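Local coordinates for Serine/threonine-protein kinase PknE (Mycobacterium tuberculosis, PDB 2H34) that is a membrane-anchored serine/threonine kinase whose cytoplasmic catalytic domain transfers phosphate from ATP to protein serines and threonines, and which probably supports survival in the host, at residues P133-A136 with V137-R141; Y200-A203 with P204-S208; A274-P277 with E278-Y281. One frame throughout, in Å; residues are numbered along the deposited sequence.

Contact 1 of 3, residues P133-A136 with V137-R141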
loop_
_atom_site.group_PDB
_atom_site.type_symbol
_atom_site.label_atom_id
_atom_site.label_comp_id
_atom_site.label_asym_id
_atom_site.label_seq_id
_atom_site.Cartn_x
_atom_site.Cartn_y
_atom_site.Cartn_z
ATOM N N PRO A 133 -0.956 -15.341 12.374
ATOM C CA PRO A 133 -1.738 -14.121 12.632
ATOM C C PRO A 133 -0.980 -12.956 13.296
ATOM O O PRO A 133 -1.096 -11.825 12.837
ATOM C CB PRO A 133 -2.892 -14.624 13.504
ATOM C CG PRO A 133 -3.058 -16.044 13.073
ATOM C CD PRO A 133 -1.657 -16.547 12.839
ATOM N N PRO A 134 -0.200 -13.219 14.354
ATOM C CA PRO A 134 0.549 -12.097 14.924
ATOM C C PRO A 134 1.453 -11.392 13.912
ATOM O O PRO A 134 1.622 -10.178 13.971
ATOM C CB PRO A 134 1.393 -12.761 16.010
ATOM C CG PRO A 134 0.594 -13.965 16.399
ATOM C CD PRO A 134 0.032 -14.465 15.107
ATOM N N ARG A 135 2.025 -12.152 12.992
ATOM C CA ARG A 135 2.841 -11.589 11.940
ATOM C C ARG A 135 1.985 -10.735 11.004
ATOM O O ARG A 135 2.344 -9.601 10.673
ATOM C CB ARG A 135 3.514 -12.720 11.186
ATOM C CG ARG A 135 4.670 -12.298 10.352
ATOM C CD ARG A 135 5.695 -13.398 10.323
ATOM N NE ARG A 135 6.641 -13.231 9.226
ATOM C CZ ARG A 135 6.666 -14.002 8.145
ATOM N NH1 ARG A 135 5.789 -14.990 8.011
ATOM N NH2 ARG A 135 7.575 -13.791 7.203
ATOM N N ALA A 136 0.840 -11.276 10.597
ATOM C CA ALA A 136 -0.088 -10.555 9.741
ATOM C C ALA A 136 -0.423 -9.224 10.377
ATOM O O ALA A 136 -0.325 -8.176 9.742
ATOM C CB ALA A 136 -1.327 -11.356 9.542
ATOM N N VAL A 137 -0.782 -9.282 11.655
ATOM C CA VAL A 137 -1.151 -8.098 12.414
ATOM C C VAL A 137 0.024 -7.129 12.435
ATOM O O VAL A 137 -0.126 -5.966 12.048
ATOM C CB VAL A 137 -1.643 -8.444 13.856
ATOM C CG1 VAL A 137 -2.013 -7.172 14.629
ATOM C CG2 VAL A 137 -2.852 -9.374 13.806
ATOM N N ALA A 138 1.196 -7.610 12.833
ATOM C CA ALA A 138 2.377 -6.754 12.861
ATOM C C ALA A 138 2.528 -6.001 11.542
ATOM O O ALA A 138 2.718 -4.789 11.532
ATOM C CB ALA A 138 3.615 -7.552 13.165
ATOM N N ILE A 139 2.404 -6.709 10.424
ATOM C CA ILE A 139 2.508 -6.058 9.122
ATOM C C ILE A 139 1.372 -5.055 8.903
ATOM O O ILE A 139 1.630 -3.896 8.592
ATOM C CB ILE A 139 2.686 -7.078 7.970
ATOM C CG1 ILE A 139 4.064 -7.740 8.124
ATOM C CG2 ILE A 139 2.585 -6.393 6.609
ATOM C CD1 ILE A 139 4.142 -9.151 7.646
ATOM N N VAL A 140 0.128 -5.464 9.124
ATOM C CA VAL A 140 -0.997 -4.530 8.957
ATOM C C VAL A 140 -0.827 -3.259 9.796
ATOM O O VAL A 140 -1.095 -2.158 9.322
ATOM C CB VAL A 140 -2.344 -5.214 9.240
ATOM C CG1 VAL A 140 -3.467 -4.210 9.287
ATOM C CG2 VAL A 140 -2.630 -6.239 8.153
ATOM N N ARG A 141 -0.336 -3.417 11.022
ATOM C CA ARG A 141 -0.172 -2.283 11.936
ATOM C C ARG A 141 0.720 -1.198 11.350
ATOM O O ARG A 141 0.339 -0.035 11.332
ATOM C CB ARG A 141 0.328 -2.734 13.319
ATOM C CG ARG A 141 0.178 -1.660 14.394
ATOM C CD ARG A 141 0.833 -2.020 15.706
ATOM N NE ARG A 141 0.357 -3.313 16.203
ATOM C CZ ARG A 141 1.147 -4.353 16.483
ATOM N NH1 ARG A 141 2.470 -4.255 16.336
ATOM N NH2 ARG A 141 0.620 -5.497 16.919
#

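Contact 2 of 3, residues Y200-A203 with P204-S208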
loop_
_atom_site.group_PDB
_atom_site.type_symbol
_atom_site.label_atom_id
_atom_site.label_comp_id
_atom_site.label_asym_id
_atom_site.label_seq_id
_atom_site.Cartn_x
_atom_site.Cartn_y
_atom_site.Cartn_z
ATOM N N TYR A 200 -9.608 -6.504 -6.275
ATOM C CA TYR A 200 -9.606 -7.370 -5.095
ATOM C C TYR A 200 -9.722 -6.585 -3.796
ATOM O O TYR A 200 -10.205 -7.125 -2.796
ATOM C CB TYR A 200 -8.348 -8.223 -5.009
ATOM C CG TYR A 200 -8.157 -9.260 -6.083
ATOM C CD1 TYR A 200 -9.169 -10.162 -6.400
ATOM C CD2 TYR A 200 -6.927 -9.372 -6.755
ATOM C CE1 TYR A 200 -8.979 -11.133 -7.388
ATOM C CE2 TYR A 200 -6.719 -10.343 -7.738
ATOM C CZ TYR A 200 -7.748 -11.221 -8.049
ATOM O OH TYR A 200 -7.563 -12.183 -9.019
ATOM N N TYR A 201 -9.280 -5.324 -3.811
ATOM C CA TYR A 201 -9.142 -4.522 -2.585
ATOM C C TYR A 201 -9.978 -3.235 -2.590
ATOM O O TYR A 201 -9.708 -2.305 -1.825
ATOM C CB TYR A 201 -7.645 -4.235 -2.309
ATOM C CG TYR A 201 -6.802 -5.489 -2.424
ATOM C CD1 TYR A 201 -6.158 -5.817 -3.622
ATOM C CD2 TYR A 201 -6.715 -6.383 -1.365
ATOM C CE1 TYR A 201 -5.436 -6.981 -3.746
ATOM C CE2 TYR A 201 -5.989 -7.555 -1.482
ATOM C CZ TYR A 201 -5.358 -7.850 -2.675
ATOM O OH TYR A 201 -4.651 -9.018 -2.784
HETATM N N MSE A 202 -11.014 -3.197 -3.427
HETATM C CA MSE A 202 -11.740 -1.957 -3.665
HETATM C C MSE A 202 -13.094 -1.854 -2.996
HETATM O O MSE A 202 -13.981 -2.678 -3.223
HETATM C CB MSE A 202 -11.913 -1.716 -5.147
HETATM C CG MSE A 202 -10.881 -0.815 -5.745
HETATM SE SE MSE A 202 -11.398 -0.498 -7.600
HETATM C CE MSE A 202 -9.525 -0.381 -8.346
ATOM N N ALA A 203 -13.246 -0.805 -2.192
ATOM C CA ALA A 203 -14.519 -0.461 -1.571
ATOM C C ALA A 203 -15.564 -0.207 -2.645
ATOM O O ALA A 203 -15.222 0.211 -3.749
ATOM C CB ALA A 203 -14.359 0.765 -0.674
ATOM N N PRO A 204 -16.841 -0.472 -2.326
ATOM C CA PRO A 204 -17.902 -0.276 -3.288
ATOM C C PRO A 204 -18.094 1.185 -3.691
ATOM O O PRO A 204 -18.333 1.460 -4.860
ATOM C CB PRO A 204 -19.130 -0.800 -2.549
ATOM C CG PRO A 204 -18.594 -1.676 -1.478
ATOM C CD PRO A 204 -17.366 -0.995 -1.056
ATOM N N GLU A 205 -17.963 2.117 -2.747
ATOM C CA GLU A 205 -18.245 3.533 -3.036
ATOM C C GLU A 205 -17.397 4.109 -4.175
ATOM O O GLU A 205 -17.709 5.176 -4.721
ATOM C CB GLU A 205 -18.122 4.407 -1.783
ATOM C CG GLU A 205 -16.728 4.459 -1.181
ATOM C CD GLU A 205 -16.504 3.393 -0.124
ATOM O OE1 GLU A 205 -17.158 2.329 -0.178
ATOM O OE2 GLU A 205 -15.676 3.621 0.768
ATOM N N ARG A 206 -16.335 3.389 -4.532
ATOM C CA ARG A 206 -15.433 3.813 -5.592
ATOM C C ARG A 206 -16.001 3.587 -6.998
ATOM O O ARG A 206 -15.609 4.268 -7.950
ATOM C CB ARG A 206 -14.104 3.091 -5.449
ATOM C CG ARG A 206 -13.408 3.341 -4.131
ATOM C CD ARG A 206 -11.955 2.889 -4.194
ATOM N NE ARG A 206 -11.300 3.358 -5.414
ATOM C CZ ARG A 206 -10.048 3.076 -5.770
ATOM N NH1 ARG A 206 -9.264 2.314 -5.002
ATOM N NH2 ARG A 206 -9.581 3.565 -6.915
ATOM N N PHE A 207 -16.924 2.637 -7.128
ATOM C CA PHE A 207 -17.486 2.291 -8.440
ATOM C C PHE A 207 -18.506 3.311 -8.986
ATOM O O PHE A 207 -18.641 3.450 -10.202
ATOM C CB PHE A 207 -18.026 0.847 -8.462
ATOM C CG PHE A 207 -17.015 -0.190 -8.005
ATOM C CD1 PHE A 207 -15.923 -0.525 -8.805
ATOM C CD2 PHE A 207 -17.147 -0.821 -6.767
ATOM C CE1 PHE A 207 -14.970 -1.472 -8.363
ATOM C CE2 PHE A 207 -16.218 -1.776 -6.333
ATOM C CZ PHE A 207 -15.129 -2.098 -7.133
ATOM N N SER A 208 -19.197 4.034 -8.099
ATOM C CA SER A 208 -20.064 5.149 -8.509
ATOM C C SER A 208 -19.777 6.394 -7.667
ATOM O O SER A 208 -18.685 6.532 -7.121
ATOM C CB SER A 208 -21.546 4.755 -8.422
ATOM O OG SER A 208 -22.355 5.501 -9.331
#

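Contact 3 of 3, residues A274-P277 with E278-Y281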
loop_
_atom_site.group_PDB
_atom_site.type_symbol
_atom_site.label_atom_id
_atom_site.label_comp_id
_atom_site.label_asym_id
_atom_site.label_seq_id
_atom_site.Cartn_x
_atom_site.Cartn_y
_atom_site.Cartn_z
ATOM N N ALA A 274 -17.159 -3.549 6.267
ATOM C CA ALA A 274 -18.594 -3.329 6.346
ATOM C C ALA A 274 -19.026 -2.582 5.097
ATOM O O ALA A 274 -18.216 -1.887 4.472
ATOM C CB ALA A 274 -18.937 -2.533 7.594
ATOM N N LYS A 275 -20.293 -2.728 4.726
ATOM C CA LYS A 275 -20.760 -2.230 3.433
ATOM C C LYS A 275 -20.834 -0.710 3.395
ATOM O O LYS A 275 -20.174 -0.078 2.564
ATOM C CB LYS A 275 -22.088 -2.879 3.059
ATOM C CG LYS A 275 -21.986 -4.384 2.920
ATOM C CD LYS A 275 -21.095 -4.767 1.749
ATOM C CE LYS A 275 -20.763 -6.239 1.777
ATOM N NZ LYS A 275 -20.315 -6.718 0.443
ATOM N N ASN A 276 -21.611 -0.134 4.316
ATOM C CA ASN A 276 -21.637 1.313 4.517
ATOM C C ASN A 276 -20.304 1.822 5.116
ATOM O O ASN A 276 -19.874 1.368 6.191
ATOM C CB ASN A 276 -22.846 1.711 5.370
ATOM C CG ASN A 276 -23.032 3.225 5.488
ATOM O OD1 ASN A 276 -22.066 3.994 5.549
ATOM N ND2 ASN A 276 -24.289 3.654 5.561
ATOM N N PRO A 277 -19.642 2.752 4.403
ATOM C CA PRO A 277 -18.386 3.355 4.838
ATOM C C PRO A 277 -18.433 3.801 6.291
ATOM O O PRO A 277 -17.441 3.683 7.004
ATOM C CB PRO A 277 -18.255 4.582 3.931
ATOM C CG PRO A 277 -18.988 4.240 2.718
ATOM C CD PRO A 277 -20.078 3.281 3.099
ATOM N N GLU A 278 -19.588 4.294 6.727
ATOM C CA GLU A 278 -19.725 4.841 8.068
ATOM C C GLU A 278 -19.805 3.773 9.148
ATOM O O GLU A 278 -19.795 4.097 10.326
ATOM C CB GLU A 278 -20.924 5.781 8.145
ATOM C CG GLU A 278 -20.786 6.968 7.213
ATOM C CD GLU A 278 -22.001 7.876 7.216
ATOM O OE1 GLU A 278 -23.114 7.407 6.877
ATOM O OE2 GLU A 278 -21.835 9.074 7.543
ATOM N N ASP A 279 -19.871 2.506 8.748
ATOM C CA ASP A 279 -19.822 1.398 9.703
ATOM C C ASP A 279 -18.431 0.860 9.949
ATOM O O ASP A 279 -18.253 0.018 10.821
ATOM C CB ASP A 279 -20.702 0.265 9.231
ATOM C CG ASP A 279 -22.040 0.748 8.829
ATOM O OD1 ASP A 279 -22.473 1.756 9.425
ATOM O OD2 ASP A 279 -22.651 0.152 7.915
ATOM N N ARG A 280 -17.459 1.324 9.172
ATOM C CA ARG A 280 -16.122 0.760 9.224
ATOM C C ARG A 280 -15.340 1.524 10.260
ATOM O O ARG A 280 -15.862 2.477 10.840
ATOM C CB ARG A 280 -15.428 0.869 7.868
ATOM C CG ARG A 280 -16.103 0.092 6.768
ATOM C CD ARG A 280 -15.387 0.325 5.462
ATOM N NE ARG A 280 -16.286 0.249 4.312
ATOM C CZ ARG A 280 -16.202 1.053 3.255
ATOM N NH1 ARG A 280 -15.271 1.999 3.220
ATOM N NH2 ARG A 280 -17.041 0.919 2.239
ATOM N N TYR A 281 -14.092 1.117 10.488
ATOM C CA TYR A 281 -13.216 1.865 11.359
ATOM C C TYR A 281 -12.912 3.185 10.693
ATOM O O TYR A 281 -12.871 3.267 9.475
ATOM C CB TYR A 281 -11.931 1.102 11.627
ATOM C CG TYR A 281 -12.131 -0.275 12.227
ATOM C CD1 TYR A 281 -12.147 -1.414 11.421
ATOM C CD2 TYR A 281 -12.276 -0.444 13.600
ATOM C CE1 TYR A 281 -12.321 -2.679 11.972
ATOM C CE2 TYR A 281 -12.445 -1.699 14.156
ATOM C CZ TYR A 281 -12.471 -2.806 13.340
ATOM O OH TYR A 281 -12.630 -4.048 13.889
#

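Contact 1 of 3, residues P133-A136 with V137-R141
Four main-chain hydrogen bonds tie P133-A136 to V137-R141 in successive i to i+4 steps. V137 N donates to P133 O, A138 N to P134 O, I139 N to R135 O and V140 N to A136 O, all at 2.8 to 2.9 Å. All are close to straight, the last reaching 174°, which identifies one unbroken alpha-helix starting at its first turn. P133 and P134 suit that place, since the nitrogens of a first turn are not required to donate to an earlier carbonyl of the helix.

Apolar contact between side chains is slight. R135 and I139 run alongside each other in the same direction, with R135 CG 4.2 Å from I139 CD1. The arginine chain leaves with CG trans to the backbone nitrogen (chi1 -163°); its NE makes a salt bridge to D171 and its NH1 a hydrogen bond to Q128, both outside the two segments. M124 of helix 121-128 touches both R135 and I139.

A second stripe faces helix 217-230: P133 packs on L229, A136 on C228 and V140 on L221 and L225, while V137 meets L295. Position and packing match the opening of the long E helix of the protein kinase C-lobe, laid against the hydrophobic F helix at the core of that lobe.

Contact 2 of 3, residues Y200-A203 with P204-S208
Selenomethionine M202 is flanked by two flat groups from the following turn, the guanidinium of R206 and the ring of F207. Its side chain crosses that of R206 at about a right angle, and M202 SE lies 4.2 Å above the guanidinium plane of R206 and over its centre; M202 CG lies 3.6 Å from R206 NH1. Toward F207 the approach is slanted: M202 SE stands 4.7 Å from the ring centroid of F207, 51° off the ring normal, a Met-aromatic contact that is neither a face nor an edge stack. The closest pair here is M202 SE and F207 CE1 at 3.8 Å.

The backbone adds little across the junction, since R206 N reaches A203 O in a weak bond of 3.5 Å. E205 folds back beside A203 CB, with CG between the backbone N and the carbonyl carbon (chi1 64°) and a further bend at chi2.

Both charged ends find partners elsewhere. E205 OE1 forms a salt bridge with R280, and R206 NH1 forms one with D159, the predicted proton acceptor, so the guanidinium over M202 is anchored at the catalytic loop. The sequence A203-P204-E205 is the APE motif that closes the activation segment of protein kinases.

Contact 3 of 3, residues A274-P277 with E278-Y281
Two successive i to i+3 bonds, D279 N to N276 O at 2.8 Å and R280 N to P277 O at 3.2 Å, wind the chain into a short 3-10 turn. The side chain of N276 enters the same turn. N276 OD1 takes the N-H of E278 at an N to O distance of 2.8 Å, with the donor tilted somewhat from the plane of the amide carbonyl, which defines an Asx turn with P277 at its middle position. CG of N276 is turned to the far side of the CA-CB bond from its own nitrogen (chi1 -173°), and this directs the amide oxygen forward over the start of the turn. The N276 and E278 side chains cross at a slant, yet the amide and carboxylate planes are only 15° apart. On another flank, A274 CB packs against D279 CB at 3.7 Å.

This N-P-E-D-R sequence lies in the loop between helices 264-272 and 284-293 of the kinase C-lobe, and R280 matches the arginine found there across the family, the partner of the APE glutamate. The R280 chain reaches across to the start of the loop, bent at chi3, so that R280 NE donates to A274 O at 2.9 Å. That bond is almost straight (173°), and the oxygen lies in the guanidinium plane. R280 NH2 adds a weak bond to K275 O at 3.3 Å. P277 covers one face of the R280 guanidinium, its CA 3.5 Å above the plane and over the centre. Main-chain carbonyls and the proline thus fix the rotation of the buried group, while R280 NH2 also makes a salt bridge with E205. K275 CB is directed away from the turn, and K275 NZ is bound by the carbonyl oxygens of H246 and Q249.

Contacts 2 and 3 are neighbours in space, with centres 12 Å apart, and meet through a salt bridge of 2.8 Å between E205 OE1 and R280 NH2. Packing beside it brings P204 CD to 3.8 Å from R280 NH2 and E205 CD to 3.9 Å from P277 CG. Contact 2 is the one nearer the predicted proton acceptor, D159: the side chain of R206 comes within about 3 Å of that of D159, against about 11 Å for R280. Contact 1 stands apart, its centre 24 Å from that of contact 2 and 22 Å from that of contact 3. Helix 217-230 connects it with contact 2, touching A136 and V140 as well as A203 and P204.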